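Local structure of carbonic anhydrase (Coccomyxa sp. PA, 3UCJ) at residues 139-144 against 154-159; 170-175 against 214-219. The protein probably catalyses the reversible hydration of carbon dioxide to hydrogencarbonate, as a zinc-dependent carbonic anhydrase of the beta class. All blocks are in the same frame, centred on the assembly; numbering follows the deposited sequence.

In the fold
Both contacts belong to the helical layer of this beta-class alpha/beta fold, and their centres lie about 23 Å apart. They come in series along the chain: interaction 1 (139-144 with 154-159) closes before interaction 2 (170-175 with 214-219) opens. Helix 146-167, which carries residues 154-159, is followed directly by helix 169-176, which carries 170-175, while residues 214-219 come after strands 182-189 and 194-202 and helix 205-211 in the chain. The two meet loosely where Glu-159 OE2 lies 4.3 Å from Ala-214 N, a packing approach. Each also touches the second subunit, so this run of helices helps form both the subunit's own packing and the interface.

Interaction 1 of 2, residues 139-144 against 154-159; sequences AKLHGL and VELNVE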
loop_
_atom_site.group_PDB
_atom_site.type_symbol
_atom_site.label_atom_id
_atom_site.label_comp_id
_atom_site.label_asym_id
_atom_site.label_seq_id
_atom_site.Cartn_x
_atom_site.Cartn_y
_atom_site.Cartn_z
ATOM N N ALA A 139 27.622 -11.546 4.041
ATOM C CA ALA A 139 28.559 -12.660 4.199
ATOM C C ALA A 139 28.340 -13.839 3.275
ATOM O O ALA A 139 29.307 -14.555 2.948
ATOM C CB ALA A 139 28.637 -13.111 5.655
ATOM N N LYS A 140 27.091 -14.058 2.796
ATOM C CA LYS A 140 26.844 -15.145 1.857
ATOM C C LYS A 140 26.942 -14.691 0.398
ATOM O O LYS A 140 26.968 -15.547 -0.517
ATOM C CB LYS A 140 25.469 -15.741 2.097
ATOM C CG LYS A 140 25.222 -16.174 3.467
ATOM C CD LYS A 140 23.805 -16.690 3.513
ATOM C CE LYS A 140 23.390 -17.011 4.911
ATOM N NZ LYS A 140 23.867 -18.371 5.210
ATOM N N LEU A 141 26.940 -13.381 0.155
ATOM C CA LEU A 141 26.878 -12.858 -1.204
ATOM C C LEU A 141 28.213 -12.258 -1.741
ATOM O O LEU A 141 28.531 -12.278 -2.979
ATOM C CB LEU A 141 25.744 -11.775 -1.285
ATOM C CG LEU A 141 24.332 -12.450 -1.155
ATOM C CD1 LEU A 141 23.339 -11.326 -1.085
ATOM C CD2 LEU A 141 24.025 -13.160 -2.406
ATOM N N HIS A 142 28.930 -11.631 -0.832
ATOM C CA HIS A 142 30.147 -10.894 -1.249
ATOM C C HIS A 142 31.204 -11.827 -1.765
ATOM O O HIS A 142 31.286 -12.985 -1.328
ATOM C CB HIS A 142 30.676 -9.998 -0.142
ATOM C CG HIS A 142 29.916 -8.727 -0.025
ATOM N ND1 HIS A 142 30.139 -7.820 0.979
ATOM C CD2 HIS A 142 28.915 -8.211 -0.783
ATOM C CE1 HIS A 142 29.321 -6.787 0.833
ATOM N NE2 HIS A 142 28.568 -7.004 -0.231
ATOM N N GLY A 143 31.947 -11.360 -2.769
ATOM C CA GLY A 143 32.946 -12.214 -3.372
ATOM C C GLY A 143 32.463 -13.329 -4.266
ATOM O O GLY A 143 33.287 -14.127 -4.731
ATOM N N LEU A 144 31.159 -13.460 -4.520
ATOM C CA LEU A 144 30.706 -14.529 -5.406
ATOM C C LEU A 144 30.735 -13.972 -6.825
ATOM O O LEU A 144 30.614 -12.762 -7.008
ATOM C CB LEU A 144 29.260 -14.968 -5.016
ATOM C CG LEU A 144 29.031 -15.749 -3.720
ATOM C CD1 LEU A 144 27.597 -16.352 -3.767
ATOM C CD2 LEU A 144 29.947 -16.894 -3.574
ATOM N N VAL A 154 18.374 -15.431 -5.230
ATOM C CA VAL A 154 17.120 -16.127 -5.457
ATOM C C VAL A 154 16.774 -17.046 -4.294
ATOM O O VAL A 154 15.710 -17.000 -3.764
ATOM C CB VAL A 154 17.145 -16.891 -6.792
ATOM C CG1 VAL A 154 16.004 -17.820 -6.888
ATOM C CG2 VAL A 154 17.109 -15.938 -7.925
ATOM N N GLU A 155 17.725 -17.852 -3.881
ATOM C CA GLU A 155 17.540 -18.765 -2.792
ATOM C C GLU A 155 17.277 -18.098 -1.454
ATOM O O GLU A 155 16.438 -18.523 -0.711
ATOM C CB GLU A 155 18.735 -19.705 -2.692
ATOM C CG GLU A 155 18.883 -20.608 -3.868
ATOM C CD GLU A 155 20.265 -21.228 -4.005
ATOM O OE1 GLU A 155 20.531 -21.808 -5.050
ATOM O OE2 GLU A 155 21.066 -21.109 -3.084
ATOM N N LEU A 156 18.032 -17.070 -1.146
ATOM C CA LEU A 156 17.861 -16.362 0.110
ATOM C C LEU A 156 16.487 -15.703 0.127
ATOM O O LEU A 156 15.863 -15.627 1.201
ATOM C CB LEU A 156 18.927 -15.262 0.268
ATOM C CG LEU A 156 20.313 -15.889 0.675
ATOM C CD1 LEU A 156 21.408 -14.806 0.467
ATOM C CD2 LEU A 156 20.267 -16.516 2.052
ATOM N N ASN A 157 16.091 -15.227 -1.041
ATOM C CA ASN A 157 14.785 -14.558 -1.151
ATOM C C ASN A 157 13.673 -15.597 -0.863
ATOM O O ASN A 157 12.746 -15.349 -0.025
ATOM C CB ASN A 157 14.618 -13.908 -2.499
ATOM C CG ASN A 157 13.313 -13.058 -2.551
ATOM O OD1 ASN A 157 13.066 -12.244 -1.648
ATOM N ND2 ASN A 157 12.490 -13.328 -3.537
ATOM N N VAL A 158 13.756 -16.766 -1.499
ATOM C CA VAL A 158 12.786 -17.846 -1.122
ATOM C C VAL A 158 12.736 -18.045 0.396
ATOM O O VAL A 158 11.638 -18.091 1.028
ATOM C CB VAL A 158 13.075 -19.200 -1.859
ATOM C CG1 VAL A 158 12.100 -20.312 -1.338
ATOM C CG2 VAL A 158 12.907 -19.011 -3.368
ATOM N N GLU A 159 13.905 -18.268 1.031
ATOM C CA GLU A 159 13.874 -18.496 2.456
ATOM C C GLU A 159 13.213 -17.380 3.222
ATOM O O GLU A 159 12.487 -17.626 4.200
ATOM C CB GLU A 159 15.303 -18.770 3.059
ATOM C CG GLU A 159 15.084 -19.114 4.564
ATOM C CD GLU A 159 16.289 -19.675 5.335
ATOM O OE1 GLU A 159 17.383 -19.816 4.710
ATOM O OE2 GLU A 159 16.111 -19.887 6.569
#
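The helical layer of the beta-carbonic anhydrase fold supplies this contact, in which Lys-140 and Leu-141 of the short helix 138-141 pack against Leu-156 in the middle of the long helix 146-167. The backbones stay well apart, the nearest alpha carbons being Lys-140 CA and Leu-156 CA at 9.2 Å, so side chains alone bridge the gap and bury a modest 120 Å² in total. Leu-156 is the one residue of 154-159 that touches, and its two methyl branches take separate partners. The CD1 branch meets Leu-141 tip to tip, 4.1 Å from Leu-141 CG. In Leu-141, CG stands anti to the carbonyl carbon (chi1 -70°), which carries the end of this buried side chain closer to the long helix than its first bond would suggest. Helix 128-135 adjoins the leucine pair, with Arg-134 on Leu-141 and Val-133 on Leu-156. The Leu-156 side chain lies about 12 Å from that of the zinc ligand Cys-106, so this is packing beside the zinc site and not part of it.

Past Leu-141 the chain leaves the helix at His-142 and reverses in a type II beta turn, closed by a bond from Leu-144 N to Leu-141 O of 3.3 Å. Gly-143 takes the positive phi (73°) that this turn needs at its third position. The turn reaches the second subunit, where the His-142 ring meets Phe-222.

Lys-140 lies across the other branch of Leu-156 with its aliphatic part. Its chain bends at chi4 (-84°), turning the amino end off the line of the methylenes. NZ remains 6.7 Å from Glu-159 OE1, too far for a salt bridge, and the touching atoms are Lys-140 CD and Leu-156 CD2, 3.8 Å apart.

Interaction 2 of 2, residues 170-175 against 214-219; sequences IVQAAW and ADLKQH
Gln-172 and Trp-175, one turn apart on helix 169-176, meet Leu-216 at the start of helix 216-220, joining two helices of the alpha/beta fold across a gap of 10.5 Å between Gln-172 CA and Leu-216 CA. Before them in sequence, Val-171 CG1 lies 3.8 Å above the Trp-175 ring plane, over its centre, and thereby covers one face of the indole. Gln-172 follows, approaching Leu-216 from the opposite direction. A bend at chi2 (-66°) folds its chain, and NE2 comes within 4.1 Å of Leu-216 CD2. This approach is packing; NE2 is hydrogen-bonded to Cys-166 O, which helps fix the turn of the amide.

Three residues on, Trp-175 presents its ring edge to the same methyl, which sits near the ring plane. NE1 donates to Leu-181 O, a polar bond that helps fix the rotation of the indole. Met-205 touches Gln-172, Trp-175 and Leu-216 alike, bringing helix 205-211 into this buried contact.

Across the gap, Asp-215 is the N-cap of helix 216-220. Its OD2 accepts from Gln-218 N at 2.9 Å, with an N-H...O angle of 164° and the donor well above the carboxylate plane. Farther along, His-219 ND1 is hydrogen-bonded to Asp-135 of the second subunit, extending this helix's role to the interface. With chi1 at -173° and a bend at chi2, Leu-216 turns CD2 toward the indole edge, 4.2 Å from Trp-175 CZ3.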
loop_
_atom_site.group_PDB
_atom_site.type_symbol
_atom_site.label_atom_id
_atom_site.label_comp_id
_atom_site.label_asym_id
_atom_site.label_seq_id
_atom_site.Cartn_x
_atom_site.Cartn_y
_atom_site.Cartn_z
ATOM N N ILE A 170 -2.041 -14.194 9.318
ATOM C CA ILE A 170 -3.002 -15.129 8.777
ATOM C C ILE A 170 -2.523 -16.548 9.139
ATOM O O ILE A 170 -3.309 -17.334 9.654
ATOM C CB ILE A 170 -3.095 -15.053 7.216
ATOM C CG1 ILE A 170 -3.596 -13.640 6.691
ATOM C CG2 ILE A 170 -3.929 -16.245 6.666
ATOM C CD1 ILE A 170 -4.652 -13.011 7.477
ATOM N N VAL A 171 -1.268 -16.878 8.792
ATOM C CA VAL A 171 -0.754 -18.258 9.059
ATOM C C VAL A 171 -0.638 -18.538 10.555
ATOM O O VAL A 171 -0.928 -19.701 11.010
ATOM C CB VAL A 171 0.567 -18.502 8.311
ATOM C CG1 VAL A 171 1.227 -19.792 8.790
ATOM C CG2 VAL A 171 0.318 -18.571 6.871
ATOM N N GLN A 172 -0.223 -17.510 11.299
ATOM C CA GLN A 172 0.001 -17.611 12.716
ATOM C C GLN A 172 -1.371 -17.845 13.395
ATOM O O GLN A 172 -1.478 -18.716 14.285
ATOM C CB GLN A 172 0.654 -16.406 13.314
ATOM C CG GLN A 172 2.203 -16.399 13.128
ATOM C CD GLN A 172 2.848 -17.552 13.934
ATOM O OE1 GLN A 172 2.503 -17.759 15.125
ATOM N NE2 GLN A 172 3.750 -18.298 13.299
ATOM N N ALA A 173 -2.403 -17.125 12.950
ATOM C CA ALA A 173 -3.734 -17.318 13.518
ATOM C C ALA A 173 -4.251 -18.743 13.200
ATOM O O ALA A 173 -4.865 -19.352 14.097
ATOM C CB ALA A 173 -4.714 -16.187 13.063
ATOM N N ALA A 174 -3.981 -19.282 12.012
ATOM C CA ALA A 174 -4.468 -20.546 11.557
ATOM C C ALA A 174 -3.793 -21.659 12.372
ATOM O O ALA A 174 -4.480 -22.595 12.889
ATOM C CB ALA A 174 -4.190 -20.762 10.136
ATOM N N TRP A 175 -2.480 -21.563 12.510
ATOM C CA TRP A 175 -1.768 -22.477 13.417
ATOM C C TRP A 175 -2.316 -22.391 14.861
ATOM O O TRP A 175 -2.495 -23.427 15.501
ATOM C CB TRP A 175 -0.254 -22.264 13.371
ATOM C CG TRP A 175 0.412 -22.727 12.076
ATOM C CD1 TRP A 175 -0.110 -23.538 11.128
ATOM C CD2 TRP A 175 1.773 -22.442 11.667
ATOM N NE1 TRP A 175 0.819 -23.774 10.149
ATOM C CE2 TRP A 175 1.987 -23.117 10.467
ATOM C CE3 TRP A 175 2.833 -21.704 12.253
ATOM C CZ2 TRP A 175 3.200 -23.041 9.768
ATOM C CZ3 TRP A 175 4.051 -21.680 11.591
ATOM C CH2 TRP A 175 4.227 -22.342 10.380
ATOM N N ALA A 214 16.437 -17.926 10.359
ATOM C CA ALA A 214 15.874 -16.933 11.262
ATOM C C ALA A 214 14.958 -17.580 12.328
ATOM O O ALA A 214 14.341 -18.596 12.070
ATOM C CB ALA A 214 15.114 -15.853 10.468
ATOM N N ASP A 215 14.888 -16.972 13.501
ATOM C CA ASP A 215 14.199 -17.522 14.660
ATOM C C ASP A 215 12.735 -17.068 14.733
ATOM O O ASP A 215 12.410 -15.966 15.262
ATOM C CB ASP A 215 14.974 -17.090 15.928
ATOM C CG ASP A 215 14.482 -17.759 17.245
ATOM O OD1 ASP A 215 15.262 -17.613 18.249
ATOM O OD2 ASP A 215 13.359 -18.321 17.356
ATOM N N LEU A 216 11.860 -17.911 14.207
ATOM C CA LEU A 216 10.423 -17.600 14.198
ATOM C C LEU A 216 9.860 -17.525 15.594
ATOM O O LEU A 216 8.989 -16.691 15.902
ATOM C CB LEU A 216 9.634 -18.588 13.325
ATOM C CG LEU A 216 8.128 -18.340 13.045
ATOM C CD1 LEU A 216 7.897 -16.857 12.438
ATOM C CD2 LEU A 216 7.496 -19.409 12.152
ATOM N N LYS A 217 10.288 -18.466 16.469
ATOM C CA LYS A 217 9.805 -18.399 17.837
ATOM C C LYS A 217 10.094 -17.050 18.562
ATOM O O LYS A 217 9.189 -16.463 19.234
ATOM C CB LYS A 217 10.334 -19.628 18.701
ATOM C CG LYS A 217 9.893 -19.505 20.170
ATOM C CD LYS A 217 10.286 -20.779 20.993
ATOM C CE LYS A 217 10.074 -20.555 22.522
ATOM N NZ LYS A 217 10.605 -21.819 23.231
ATOM N N GLN A 218 11.326 -16.557 18.476
ATOM C CA GLN A 218 11.683 -15.308 19.151
ATOM C C GLN A 218 10.879 -14.159 18.462
ATOM O O GLN A 218 10.486 -13.206 19.118
ATOM C CB GLN A 218 13.180 -15.008 18.982
ATOM C CG GLN A 218 13.610 -13.755 19.691
ATOM C CD GLN A 218 15.087 -13.555 19.605
ATOM O OE1 GLN A 218 15.829 -14.051 20.438
ATOM N NE2 GLN A 218 15.533 -12.890 18.566
ATOM N N HIS A 219 10.653 -14.291 17.147
ATOM C CA HIS A 219 9.863 -13.220 16.425
ATOM C C HIS A 219 8.458 -13.145 16.978
ATOM O O HIS A 219 7.870 -12.051 17.173
ATOM C CB HIS A 219 9.840 -13.514 14.942
ATOM C CG HIS A 219 8.913 -12.612 14.176
ATOM N ND1 HIS A 219 9.270 -11.322 13.830
ATOM C CD2 HIS A 219 7.679 -12.820 13.640
ATOM C CE1 HIS A 219 8.298 -10.770 13.104
ATOM N NE2 HIS A 219 7.309 -11.649 12.980
#